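Local coordinates for protein serine-threonine phosphatase 2C (Toxoplasma gondii, PDB 2I44) that probably removes phosphate from serine and threonine side chains of proteins as a metal-dependent phosphatase of the PP2C family, and binds calcium ions, at residues Gly64-Glu69 with Lys126-Leu131; Asn119-Leu124 with Asp237-Gly242; Thr89-Ser94 with Asp102-Gln107; Cys53-Val58 with Asp73-Gln78. All coordinates share one frame; numbering follows the deposited sequence.

Contact 1 (Gly64-Glu69 with Lys126-Leu131); sequences GDFASE and KMCEQL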
loop_
_atom_site.group_PDB
_atom_site.type_symbol
_atom_site.label_atom_id
_atom_site.label_comp_id
_atom_site.label_asym_id
_atom_site.label_seq_id
_atom_site.Cartn_x
_atom_site.Cartn_y
_atom_site.Cartn_z
ATOM N N GLY A 64 12.307 -5.354 10.984
ATOM C CA GLY A 64 11.426 -6.285 11.663
ATOM C C GLY A 64 10.065 -6.255 10.992
ATOM O O GLY A 64 9.784 -5.354 10.200
ATOM N N ASP A 65 9.217 -7.229 11.298
ATOM C CA ASP A 65 7.888 -7.284 10.700
ATOM C C ASP A 65 6.801 -6.709 11.611
ATOM O O ASP A 65 5.617 -6.781 11.293
ATOM C CB ASP A 65 7.525 -8.731 10.334
ATOM C CG ASP A 65 7.566 -9.679 11.534
ATOM O OD1 ASP A 65 7.420 -9.214 12.686
ATOM O OD2 ASP A 65 7.734 -10.902 11.322
ATOM N N PHE A 66 7.198 -6.128 12.735
ATOM C CA PHE A 66 6.222 -5.597 13.678
ATOM C C PHE A 66 5.184 -4.635 13.098
ATOM O O PHE A 66 3.985 -4.822 13.289
ATOM C CB PHE A 66 6.925 -4.917 14.856
ATOM C CG PHE A 66 5.980 -4.444 15.921
ATOM C CD1 PHE A 66 5.515 -5.318 16.899
ATOM C CD2 PHE A 66 5.527 -3.131 15.929
ATOM C CE1 PHE A 66 4.610 -4.884 17.872
ATOM C CE2 PHE A 66 4.623 -2.688 16.895
ATOM C CZ PHE A 66 4.165 -3.569 17.868
ATOM N N ALA A 67 5.635 -3.599 12.403
ATOM C CA ALA A 67 4.705 -2.628 11.841
ATOM C C ALA A 67 3.760 -3.217 10.797
ATOM O O ALA A 67 2.550 -2.986 10.863
ATOM C CB ALA A 67 5.465 -1.439 11.257
ATOM N N SER A 68 4.292 -3.967 9.832
ATOM C CA SER A 68 3.432 -4.551 8.798
ATOM C C SER A 68 2.509 -5.637 9.366
ATOM O O SER A 68 1.340 -5.731 8.989
ATOM C CB SER A 68 4.275 -5.123 7.650
ATOM O OG SER A 68 5.158 -6.142 8.100
ATOM N N GLU A 69 3.028 -6.450 10.281
ATOM C CA GLU A 69 2.234 -7.524 10.874
ATOM C C GLU A 69 1.000 -7.008 11.613
ATOM O O GLU A 69 -0.076 -7.611 11.550
ATOM C CB GLU A 69 3.107 -8.350 11.824
ATOM C CG GLU A 69 2.360 -9.359 12.690
ATOM C CD GLU A 69 1.562 -10.389 11.900
ATOM O OE1 GLU A 69 1.748 -10.512 10.667
ATOM O OE2 GLU A 69 0.745 -11.094 12.532
ATOM N N LYS A 126 1.385 3.793 19.265
ATOM C CA LYS A 126 1.210 3.589 20.701
ATOM C C LYS A 126 1.630 2.163 21.042
ATOM O O LYS A 126 2.144 1.899 22.128
ATOM C CB LYS A 126 -0.251 3.812 21.105
ATOM C CG LYS A 126 -0.692 5.262 21.021
ATOM C CD LYS A 126 -2.176 5.395 21.313
ATOM C CE LYS A 126 -2.675 6.790 20.983
ATOM N NZ LYS A 126 -4.159 6.866 21.112
HETATM N N MSE A 127 1.399 1.239 20.113
HETATM C CA MSE A 127 1.792 -0.142 20.339
HETATM C C MSE A 127 3.314 -0.212 20.314
HETATM O O MSE A 127 3.932 -0.919 21.116
HETATM C CB MSE A 127 1.232 -1.056 19.254
HETATM C CG MSE A 127 -0.278 -1.220 19.280
HETATM SE SE MSE A 127 -0.864 -2.438 17.883
HETATM C CE MSE A 127 -0.196 -4.098 18.648
ATOM N N CYS A 128 3.914 0.528 19.386
ATOM C CA CYS A 128 5.366 0.554 19.262
ATOM C C CYS A 128 5.989 1.125 20.531
ATOM O O CYS A 128 7.083 0.722 20.931
ATOM C CB CYS A 128 5.787 1.394 18.057
ATOM S SG CYS A 128 5.286 0.696 16.469
ATOM N N GLU A 129 5.286 2.070 21.151
ATOM C CA GLU A 129 5.749 2.695 22.385
ATOM C C GLU A 129 5.671 1.686 23.521
ATOM O O GLU A 129 6.558 1.616 24.371
ATOM C CB GLU A 129 4.887 3.917 22.718
ATOM C CG GLU A 129 5.165 4.513 24.090
ATOM C CD GLU A 129 6.627 4.869 24.282
ATOM O OE1 GLU A 129 7.134 5.723 23.524
ATOM O OE2 GLU A 129 7.277 4.293 25.184
ATOM N N GLN A 130 4.599 0.901 23.519
ATOM C CA GLN A 130 4.383 -0.122 24.531
ATOM C C GLN A 130 5.439 -1.211 24.471
ATOM O O GLN A 130 6.080 -1.521 25.472
ATOM C CB GLN A 130 3.006 -0.772 24.350
ATOM C CG GLN A 130 1.832 0.107 24.741
ATOM C CD GLN A 130 1.890 0.533 26.197
ATOM O OE1 GLN A 130 1.881 -0.306 27.105
ATOM N NE2 GLN A 130 1.951 1.842 26.428
ATOM N N LEU A 131 5.623 -1.783 23.287
ATOM C CA LEU A 131 6.573 -2.874 23.102
ATOM C C LEU A 131 7.990 -2.448 22.720
ATOM O O LEU A 131 8.794 -3.270 22.281
ATOM C CB LEU A 131 6.011 -3.851 22.062
ATOM C CG LEU A 131 4.525 -4.176 22.269
ATOM C CD1 LEU A 131 4.066 -5.166 21.206
ATOM C CD2 LEU A 131 4.296 -4.750 23.662
#
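Cys128 SG, the polar atom nearest the other helix, rests against the edge of the Phe66 ring. The sulfur lies 3.5 Å from Phe66 CE2 and 3.9 Å from Phe66 CD2. It is 4.7 Å from the ring centroid and 76° off the ring normal. This is a sulfur-aromatic contact made at the ring edge. It joins two antiparallel helices on one side of the PP2C fold: the first turn of helix 66-80 meets the last turn of helix 98-130.

Phe66 is the one residue of Gly64-Glu69 that carries the packing. Its CG stands anti to the backbone N (chi1 -175°), which sends the ring across to the other helix. There the ring enters between three side chains. Met127 reaches the edge near CZ, with its CB 4.1 Å from Phe66 CZ. Leu131 crosses the ring at about a right angle and touches with one methyl branch, CD1. Leu131 comes just after the second helix and is the first residue to leave helical backbone angles.

Cys128 is buried, whereas Leu131 lies at the surface, so the contact runs from the interior outward. Lys133 and Ala136, in the loop that follows, also touch Phe66. On the first helix, Glu69 forms a salt bridge with Arg39, and Ser68 OG bonds to Glu37 O. The side chain of Phe66 is about 12 Å from a bound calcium ion. The shortest approach across the contact is 3.4 Å, from Leu131 CD1 to Phe66 CE1.

Contact 2 (Asn119-Leu124 with Asp237-Gly242); sequences NADNEL and DLKMYG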
loop_
_atom_site.group_PDB
_atom_site.type_symbol
_atom_site.label_atom_id
_atom_site.label_comp_id
_atom_site.label_asym_id
_atom_site.label_seq_id
_atom_site.Cartn_x
_atom_site.Cartn_y
_atom_site.Cartn_z
ATOM N N ASN A 119 -5.503 7.401 11.972
ATOM C CA ASN A 119 -5.954 6.698 13.171
ATOM C C ASN A 119 -5.255 5.355 13.326
ATOM O O ASN A 119 -4.909 4.944 14.440
ATOM C CB ASN A 119 -7.475 6.507 13.153
ATOM C CG ASN A 119 -8.220 7.820 13.300
ATOM O OD1 ASN A 119 -7.722 8.755 13.928
ATOM N ND2 ASN A 119 -9.418 7.893 12.732
ATOM N N ALA A 120 -5.036 4.669 12.210
ATOM C CA ALA A 120 -4.351 3.387 12.271
ATOM C C ALA A 120 -2.906 3.613 12.688
ATOM O O ALA A 120 -2.324 2.793 13.393
ATOM C CB ALA A 120 -4.408 2.693 10.927
ATOM N N ASP A 121 -2.316 4.727 12.267
ATOM C CA ASP A 121 -0.930 4.968 12.643
ATOM C C ASP A 121 -0.802 5.364 14.105
ATOM O O ASP A 121 0.148 4.966 14.773
ATOM C CB ASP A 121 -0.271 6.036 11.768
ATOM C CG ASP A 121 1.238 6.077 11.962
ATOM O OD1 ASP A 121 1.877 5.006 11.836
ATOM O OD2 ASP A 121 1.786 7.163 12.247
ATOM N N ASN A 122 -1.750 6.150 14.607
ATOM C CA ASN A 122 -1.694 6.554 16.010
ATOM C C ASN A 122 -1.746 5.309 16.880
ATOM O O ASN A 122 -0.973 5.168 17.823
ATOM C CB ASN A 122 -2.859 7.487 16.372
ATOM C CG ASN A 122 -2.743 8.842 15.712
ATOM O OD1 ASN A 122 -1.646 9.277 15.349
ATOM N ND2 ASN A 122 -3.872 9.529 15.566
ATOM N N GLU A 123 -2.644 4.391 16.544
ATOM C CA GLU A 123 -2.788 3.168 17.317
ATOM C C GLU A 123 -1.535 2.299 17.209
ATOM O O GLU A 123 -1.079 1.721 18.198
ATOM C CB GLU A 123 -4.004 2.378 16.840
ATOM C CG GLU A 123 -4.439 1.306 17.826
ATOM C CD GLU A 123 -5.504 0.394 17.260
ATOM O OE1 GLU A 123 -6.268 0.851 16.379
ATOM O OE2 GLU A 123 -5.584 -0.772 17.701
ATOM N N LEU A 124 -0.982 2.207 16.005
ATOM C CA LEU A 124 0.227 1.416 15.797
ATOM C C LEU A 124 1.399 1.995 16.608
ATOM O O LEU A 124 2.101 1.264 17.312
ATOM C CB LEU A 124 0.595 1.382 14.309
ATOM C CG LEU A 124 1.859 0.594 13.949
ATOM C CD1 LEU A 124 1.669 -0.871 14.317
ATOM C CD2 LEU A 124 2.158 0.733 12.460
ATOM N N ASP A 237 10.483 6.435 16.338
ATOM C CA ASP A 237 11.558 7.398 16.553
ATOM C C ASP A 237 11.979 8.244 15.350
ATOM O O ASP A 237 13.081 8.796 15.323
ATOM C CB ASP A 237 12.763 6.685 17.172
ATOM C CG ASP A 237 12.487 6.225 18.605
ATOM O OD1 ASP A 237 11.315 6.300 19.032
ATOM O OD2 ASP A 237 13.433 5.791 19.299
ATOM N N LEU A 238 11.094 8.349 14.365
ATOM C CA LEU A 238 11.343 9.175 13.183
ATOM C C LEU A 238 10.119 10.054 12.924
ATOM O O LEU A 238 10.190 11.050 12.197
ATOM C CB LEU A 238 11.620 8.306 11.950
ATOM C CG LEU A 238 12.946 7.544 11.882
ATOM C CD1 LEU A 238 12.983 6.703 10.617
ATOM C CD2 LEU A 238 14.120 8.524 11.927
ATOM N N LYS A 239 8.998 9.690 13.538
ATOM C CA LYS A 239 7.749 10.428 13.358
ATOM C C LYS A 239 7.839 11.883 13.828
ATOM O O LYS A 239 7.001 12.712 13.458
ATOM C CB LYS A 239 6.597 9.698 14.078
ATOM C CG LYS A 239 5.436 9.253 13.154
ATOM C CD LYS A 239 5.937 8.567 11.885
ATOM C CE LYS A 239 4.808 8.134 10.940
ATOM N NZ LYS A 239 4.224 6.789 11.266
HETATM N N MSE A 240 8.851 12.203 14.632
HETATM C CA MSE A 240 9.005 13.573 15.105
HETATM C C MSE A 240 10.077 14.277 14.283
HETATM O O MSE A 240 10.346 15.459 14.482
HETATM C CB MSE A 240 9.374 13.614 16.604
HETATM C CG MSE A 240 10.788 13.107 16.958
HETATM SE SE MSE A 240 10.990 11.157 17.011
HETATM C CE MSE A 240 10.419 10.853 18.840
ATOM N N TYR A 241 10.680 13.551 13.347
ATOM C CA TYR A 241 11.726 14.123 12.505
ATOM C C TYR A 241 11.381 14.198 11.016
ATOM O O TYR A 241 12.275 14.175 10.176
ATOM C CB TYR A 241 13.017 13.324 12.672
ATOM C CG TYR A 241 13.632 13.415 14.052
ATOM C CD1 TYR A 241 14.077 14.636 14.562
ATOM C CD2 TYR A 241 13.799 12.272 14.834
ATOM C CE1 TYR A 241 14.678 14.715 15.820
ATOM C CE2 TYR A 241 14.397 12.338 16.086
ATOM C CZ TYR A 241 14.835 13.558 16.573
ATOM O OH TYR A 241 15.441 13.601 17.802
ATOM N N GLY A 242 10.100 14.282 10.681
ATOM C CA GLY A 242 9.737 14.370 9.279
ATOM C C GLY A 242 9.018 13.184 8.660
ATOM O O GLY A 242 8.414 13.329 7.599
#
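Asp121 and Lys239 make the whole contact through a salt bridge between a buried aspartate and a partly exposed lysine. Lys239 NZ donates to Asp121 OD2 over 2.7 Å. It comes in on the syn side of that oxygen, 27° out of the carboxylate plane. Asp121 OD1 is also near, 3.0 Å from Lys239 NZ. The two side chains come from opposite directions. The lysine chain bends twice, at chi2 (47°) and chi4 (-85°), which brings NZ back to the carboxylate.

Around this pair the site is dense with polar partners. Lys239 NZ also bonds to the carbonyl oxygens of Gly234 and Ala232. Asp121 OD1 accepts from Gly234 N, and Asp121 OD2 accepts from Asn245 ND2. Both carboxylate oxygens are therefore satisfied, and the ammonium has several acceptors. This network would be expected to favour the charged forms of both groups.

Away from the bridge the segments are far apart. Their closest CA atoms, those of Asp121 and Lys239, are 10.3 Å apart. Asn122 and Met240, a selenomethionine, are exposed. The loop is shaped by a type I turn, closed by Tyr241 N to Leu238 O.

The bridge thus ties helix 98-130 to the loop between strands 233-234 and 248-253. Phe233 of the first of these strands packs on Ala120, Asp121 and Leu124, while helix 66-80 touches the helix through Leu74 and Gln78.

Contact 3 (Thr89-Ser94 with Asp102-Gln107); sequences TEMLRS and DEKLPQ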
loop_
_atom_site.group_PDB
_atom_site.type_symbol
_atom_site.label_atom_id
_atom_site.label_comp_id
_atom_site.label_asym_id
_atom_site.label_seq_id
_atom_site.Cartn_x
_atom_site.Cartn_y
_atom_site.Cartn_z
ATOM N N THR A 89 -21.684 4.777 4.617
ATOM C CA THR A 89 -22.641 3.706 4.800
ATOM C C THR A 89 -24.073 4.251 4.773
ATOM O O THR A 89 -24.937 3.689 4.109
ATOM C CB THR A 89 -22.384 2.962 6.129
ATOM O OG1 THR A 89 -21.182 2.192 6.010
ATOM C CG2 THR A 89 -23.535 2.021 6.462
ATOM N N GLU A 90 -24.315 5.350 5.483
ATOM C CA GLU A 90 -25.650 5.938 5.524
ATOM C C GLU A 90 -26.161 6.336 4.144
ATOM O O GLU A 90 -27.337 6.119 3.821
ATOM C CB GLU A 90 -25.661 7.164 6.433
ATOM C CG GLU A 90 -25.258 6.879 7.869
ATOM C CD GLU A 90 -25.374 8.109 8.751
ATOM O OE1 GLU A 90 -26.517 8.589 8.943
ATOM O OE2 GLU A 90 -24.326 8.593 9.245
HETATM N N MSE A 91 -25.280 6.919 3.332
HETATM C CA MSE A 91 -25.655 7.362 1.992
HETATM C C MSE A 91 -25.922 6.193 1.054
HETATM O O MSE A 91 -26.812 6.263 0.206
HETATM C CB MSE A 91 -24.567 8.252 1.403
HETATM C CG MSE A 91 -24.982 8.928 0.104
HETATM SE SE MSE A 91 -23.601 10.084 -0.576
HETATM C CE MSE A 91 -23.747 11.504 0.727
ATOM N N LEU A 92 -25.152 5.121 1.197
ATOM C CA LEU A 92 -25.357 3.948 0.355
ATOM C C LEU A 92 -26.687 3.285 0.716
ATOM O O LEU A 92 -27.303 2.618 -0.113
ATOM C CB LEU A 92 -24.204 2.945 0.530
ATOM C CG LEU A 92 -22.855 3.325 -0.099
ATOM C CD1 LEU A 92 -21.794 2.319 0.289
ATOM C CD2 LEU A 92 -23.005 3.396 -1.614
ATOM N N ARG A 93 -27.125 3.479 1.958
ATOM C CA ARG A 93 -28.378 2.898 2.431
ATOM C C ARG A 93 -29.549 3.877 2.356
ATOM O O ARG A 93 -30.638 3.589 2.862
ATOM C CB ARG A 93 -28.211 2.418 3.877
ATOM C CG ARG A 93 -27.263 1.243 4.015
ATOM C CD ARG A 93 -27.028 0.846 5.462
ATOM N NE ARG A 93 -26.107 -0.283 5.536
ATOM C CZ ARG A 93 -25.685 -0.841 6.669
ATOM N NH1 ARG A 93 -26.103 -0.376 7.842
ATOM N NH2 ARG A 93 -24.844 -1.869 6.625
ATOM N N SER A 94 -29.331 5.023 1.716
ATOM C CA SER A 94 -30.366 6.053 1.611
ATOM C C SER A 94 -31.029 6.121 0.242
ATOM O O SER A 94 -30.661 5.398 -0.678
ATOM C CB SER A 94 -29.765 7.421 1.900
ATOM O OG SER A 94 -29.023 7.859 0.774
ATOM N N ASP A 102 -22.870 9.719 -6.532
ATOM C CA ASP A 102 -21.660 9.798 -7.338
ATOM C C ASP A 102 -20.955 11.140 -7.252
ATOM O O ASP A 102 -19.784 11.255 -7.601
ATOM C CB ASP A 102 -21.989 9.480 -8.795
ATOM C CG ASP A 102 -22.194 8.002 -9.026
ATOM O OD1 ASP A 102 -22.699 7.320 -8.110
ATOM O OD2 ASP A 102 -21.856 7.521 -10.125
ATOM N N GLU A 103 -21.661 12.159 -6.777
ATOM C CA GLU A 103 -21.057 13.472 -6.664
ATOM C C GLU A 103 -20.440 13.714 -5.296
ATOM O O GLU A 103 -19.455 14.437 -5.174
ATOM C CB GLU A 103 -22.096 14.549 -6.961
ATOM C CG GLU A 103 -21.567 15.961 -6.836
ATOM C CD GLU A 103 -22.484 16.979 -7.483
ATOM O OE1 GLU A 103 -23.702 16.958 -7.187
ATOM O OE2 GLU A 103 -21.989 17.801 -8.287
ATOM N N LYS A 104 -21.012 13.099 -4.267
ATOM C CA LYS A 104 -20.512 13.293 -2.910
ATOM C C LYS A 104 -19.654 12.134 -2.398
ATOM O O LYS A 104 -18.778 12.328 -1.555
ATOM C CB LYS A 104 -21.693 13.521 -1.960
ATOM C CG LYS A 104 -22.635 14.629 -2.436
ATOM C CD LYS A 104 -23.818 14.837 -1.498
ATOM C CE LYS A 104 -23.393 15.508 -0.204
ATOM N NZ LYS A 104 -24.543 15.687 0.733
ATOM N N LEU A 105 -19.900 10.940 -2.925
ATOM C CA LEU A 105 -19.180 9.738 -2.515
ATOM C C LEU A 105 -17.655 9.857 -2.577
ATOM O O LEU A 105 -16.968 9.406 -1.665
ATOM C CB LEU A 105 -19.651 8.536 -3.345
ATOM C CG LEU A 105 -19.214 7.134 -2.895
ATOM C CD1 LEU A 105 -19.621 6.901 -1.449
ATOM C CD2 LEU A 105 -19.845 6.082 -3.787
ATOM N N PRO A 106 -17.108 10.460 -3.649
ATOM C CA PRO A 106 -15.652 10.601 -3.762
ATOM C C PRO A 106 -14.978 11.313 -2.594
ATOM O O PRO A 106 -13.991 10.814 -2.054
ATOM C CB PRO A 106 -15.480 11.351 -5.080
ATOM C CG PRO A 106 -16.614 10.816 -5.894
ATOM C CD PRO A 106 -17.761 10.868 -4.906
ATOM N N GLN A 107 -15.500 12.470 -2.196
ATOM C CA GLN A 107 -14.893 13.192 -1.085
ATOM C C GLN A 107 -15.101 12.485 0.251
ATOM O O GLN A 107 -14.276 12.614 1.158
ATOM C CB GLN A 107 -15.419 14.631 -1.003
ATOM C CG GLN A 107 -14.811 15.571 -2.044
ATOM C CD GLN A 107 -13.295 15.390 -2.196
ATOM O OE1 GLN A 107 -12.815 14.897 -3.227
ATOM N NE2 GLN A 107 -12.541 15.779 -1.167
#
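Met91, a selenomethionine, lies across the side chain of Lys104 at about a right angle, and this is the main apolar contact. Its terminal methyl CE is 3.9 Å from Lys104 CB and 4.0 Å from Lys104 CD. The lysine therefore takes part through its aliphatic stem. Met91 extends from its helix with chi1 and chi2 both near 180°, then turns at chi3 (-72°), which brings the methyl against the lysine stem. The selenium, Met91 SE, is 4.2 Å from Lys104 CB and 4.5 Å from Leu105 N.

A looser apolar approach lies beside it. Leu92 CD2 and Leu105 CD2 come within 4.7 Å of each other. Leu105 is buried, and it also touches Lys147 and Phe149.

The backbone bonds here lie within Thr89-Ser94. Arg93 N bonds to Thr89 O over 3.1 Å, and Ser94 N bonds to Met91 O over 3.2 Å. These close the end of helix 83-92, where Arg93 is the first residue to leave helical angles. In the other segment the helix is kinked at Pro106 and Gln107, whose N atoms make no bond to the turn before; the proline nitrogen has no hydrogen to give.

Two antiparallel helices, 83-92 and 98-130, are joined here by a short link and packed on each other near it. That is an alpha-alpha hairpin, set far from the calcium sites.

Contact 4 (Cys53-Val58 with Asp73-Gln78); sequences CAFFGV and DLVVPQ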
loop_
_atom_site.group_PDB
_atom_site.type_symbol
_atom_site.label_atom_id
_atom_site.label_comp_id
_atom_site.label_asym_id
_atom_site.label_seq_id
_atom_site.Cartn_x
_atom_site.Cartn_y
_atom_site.Cartn_z
ATOM N N CYS A 53 -18.467 -3.552 -2.527
ATOM C CA CYS A 53 -17.492 -2.858 -1.684
ATOM C C CYS A 53 -16.420 -3.815 -1.188
ATOM O O CYS A 53 -16.719 -4.910 -0.713
ATOM C CB CYS A 53 -18.168 -2.219 -0.472
ATOM S SG CYS A 53 -19.270 -0.863 -0.874
ATOM N N ALA A 54 -15.164 -3.396 -1.291
ATOM C CA ALA A 54 -14.065 -4.230 -0.833
ATOM C C ALA A 54 -12.859 -3.377 -0.483
ATOM O O ALA A 54 -12.749 -2.234 -0.927
ATOM C CB ALA A 54 -13.700 -5.251 -1.908
ATOM N N PHE A 55 -11.969 -3.946 0.326
ATOM C CA PHE A 55 -10.742 -3.271 0.751
ATOM C C PHE A 55 -9.539 -4.093 0.300
ATOM O O PHE A 55 -9.547 -5.321 0.389
ATOM C CB PHE A 55 -10.696 -3.129 2.273
ATOM C CG PHE A 55 -9.403 -2.554 2.785
ATOM C CD1 PHE A 55 -9.221 -1.177 2.870
ATOM C CD2 PHE A 55 -8.356 -3.389 3.160
ATOM C CE1 PHE A 55 -8.020 -0.640 3.325
ATOM C CE2 PHE A 55 -7.148 -2.862 3.616
ATOM C CZ PHE A 55 -6.979 -1.487 3.698
ATOM N N PHE A 56 -8.509 -3.404 -0.176
ATOM C CA PHE A 56 -7.293 -4.064 -0.634
ATOM C C PHE A 56 -6.090 -3.357 -0.034
ATOM O O PHE A 56 -5.982 -2.137 -0.123
ATOM C CB PHE A 56 -7.213 -4.009 -2.160
ATOM C CG PHE A 56 -8.383 -4.648 -2.845
ATOM C CD1 PHE A 56 -8.449 -6.030 -3.000
ATOM C CD2 PHE A 56 -9.444 -3.870 -3.304
ATOM C CE1 PHE A 56 -9.563 -6.631 -3.607
ATOM C CE2 PHE A 56 -10.558 -4.463 -3.910
ATOM C CZ PHE A 56 -10.616 -5.843 -4.061
ATOM N N GLY A 57 -5.177 -4.122 0.554
ATOM C CA GLY A 57 -4.000 -3.518 1.153
ATOM C C GLY A 57 -2.777 -4.418 1.160
ATOM O O GLY A 57 -2.875 -5.616 1.415
ATOM N N VAL A 58 -1.624 -3.834 0.860
ATOM C CA VAL A 58 -0.362 -4.556 0.852
ATOM C C VAL A 58 0.609 -3.704 1.660
ATOM O O VAL A 58 0.619 -2.477 1.532
ATOM C CB VAL A 58 0.161 -4.754 -0.590
ATOM C CG1 VAL A 58 1.555 -5.373 -0.563
ATOM C CG2 VAL A 58 -0.792 -5.650 -1.367
ATOM N N ASP A 73 -3.987 -5.496 10.513
ATOM C CA ASP A 73 -5.215 -5.824 11.228
ATOM C C ASP A 73 -5.882 -4.568 11.780
ATOM O O ASP A 73 -6.955 -4.638 12.375
ATOM C CB ASP A 73 -4.928 -6.793 12.390
ATOM C CG ASP A 73 -4.177 -8.050 11.950
ATOM O OD1 ASP A 73 -4.629 -8.741 11.011
ATOM O OD2 ASP A 73 -3.131 -8.352 12.560
ATOM N N LEU A 74 -5.248 -3.418 11.583
ATOM C CA LEU A 74 -5.802 -2.166 12.081
ATOM C C LEU A 74 -6.541 -1.329 11.044
ATOM O O LEU A 74 -7.440 -0.561 11.389
ATOM C CB LEU A 74 -4.690 -1.310 12.693
ATOM C CG LEU A 74 -3.877 -1.907 13.847
ATOM C CD1 LEU A 74 -2.807 -0.901 14.287
ATOM C CD2 LEU A 74 -4.798 -2.254 15.013
ATOM N N VAL A 75 -6.165 -1.468 9.776
ATOM C CA VAL A 75 -6.777 -0.674 8.717
ATOM C C VAL A 75 -8.279 -0.823 8.498
ATOM O O VAL A 75 -8.982 0.180 8.406
ATOM C CB VAL A 75 -6.055 -0.890 7.356
ATOM C CG1 VAL A 75 -4.659 -0.287 7.421
ATOM C CG2 VAL A 75 -5.972 -2.370 7.026
ATOM N N VAL A 76 -8.787 -2.047 8.409
ATOM C CA VAL A 76 -10.219 -2.196 8.193
ATOM C C VAL A 76 -11.017 -1.697 9.406
ATOM O O VAL A 76 -11.965 -0.917 9.250
ATOM C CB VAL A 76 -10.585 -3.659 7.824
ATOM C CG1 VAL A 76 -12.091 -3.838 7.785
ATOM C CG2 VAL A 76 -10.013 -3.987 6.447
ATOM N N PRO A 77 -10.637 -2.111 10.628
ATOM C CA PRO A 77 -11.389 -1.634 11.796
ATOM C C PRO A 77 -11.378 -0.104 11.901
ATOM O O PRO A 77 -12.416 0.519 12.144
ATOM C CB PRO A 77 -10.673 -2.307 12.962
ATOM C CG PRO A 77 -10.216 -3.601 12.352
ATOM C CD PRO A 77 -9.663 -3.143 11.023
ATOM N N GLN A 78 -10.213 0.504 11.708
ATOM C CA GLN A 78 -10.114 1.955 11.783
ATOM C C GLN A 78 -10.910 2.624 10.664
ATOM O O GLN A 78 -11.537 3.664 10.868
ATOM C CB GLN A 78 -8.649 2.399 11.701
ATOM C CG GLN A 78 -7.840 2.168 12.970
ATOM C CD GLN A 78 -8.341 2.991 14.153
ATOM O OE1 GLN A 78 -9.117 3.932 13.988
ATOM N NE2 GLN A 78 -7.882 2.648 15.350
#
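The ring of Phe55 points from its strand toward the helix and meets two neighbouring valines, each in a different way. Val76 and Phe55 slide past each other in opposite directions. Val76 CG2 makes an off-centre CH-pi contact with the Phe55 ring, 4.2 Å from the centroid and 29° off the ring normal. The same methyl is 3.7 Å from Phe55 CD2, so it favours the part of the ring nearer the strand.

Val75 crosses the ring at about a right angle and takes its far end. Its CG2 is 3.6 Å from Phe55 CZ and equally far from Phe55 CE2. Its CB also comes within 3.8 Å of Phe55 CZ. CG2 makes the nearest approach in each valine. The two methyls share the ring, one near its base and one near its tip.

Phe55 reaches this place because its CG is anti to the backbone N (chi1 175°). Gly57 lies next to the ring, with its CA 4.1 Å from Phe55 CE2. All three contact residues are buried.

Strand 53-62 runs between strands 38-43 and 137-146, and helix 66-80 packs on this sheet of the PP2C beta-sandwich. Met116 of helix 98-130 touches both Phe55 and Val75. On the far side of the strand, Phe56 packs on Met316 and Val318 of strand 313-320, in the second sheet.

Overall arrangement
Helix 98-130 connects three of the contacts. Contact 3 lies near its start, contact 2 farther along and contact 1 at its end, with the centres of contacts 3 and 1 about 34 Å apart. Helix 66-80 links contact 1 to contact 4, whose centres are about 18 Å apart. Contact 4 closes before contact 3 and contact 2 open, and contact 3 is nested within the loop closed by contact 1. Contacts 2 and 4 meet through a probable hydrogen bond between Glu123 and Gln78. Contact 4 sets helix 66-80 on the sheet of strand 53-62, which carries the calcium-binding Asp60 and Gly61; contacts 1 and 3 join helices, and contact 2 ties helix 98-130 to a loop.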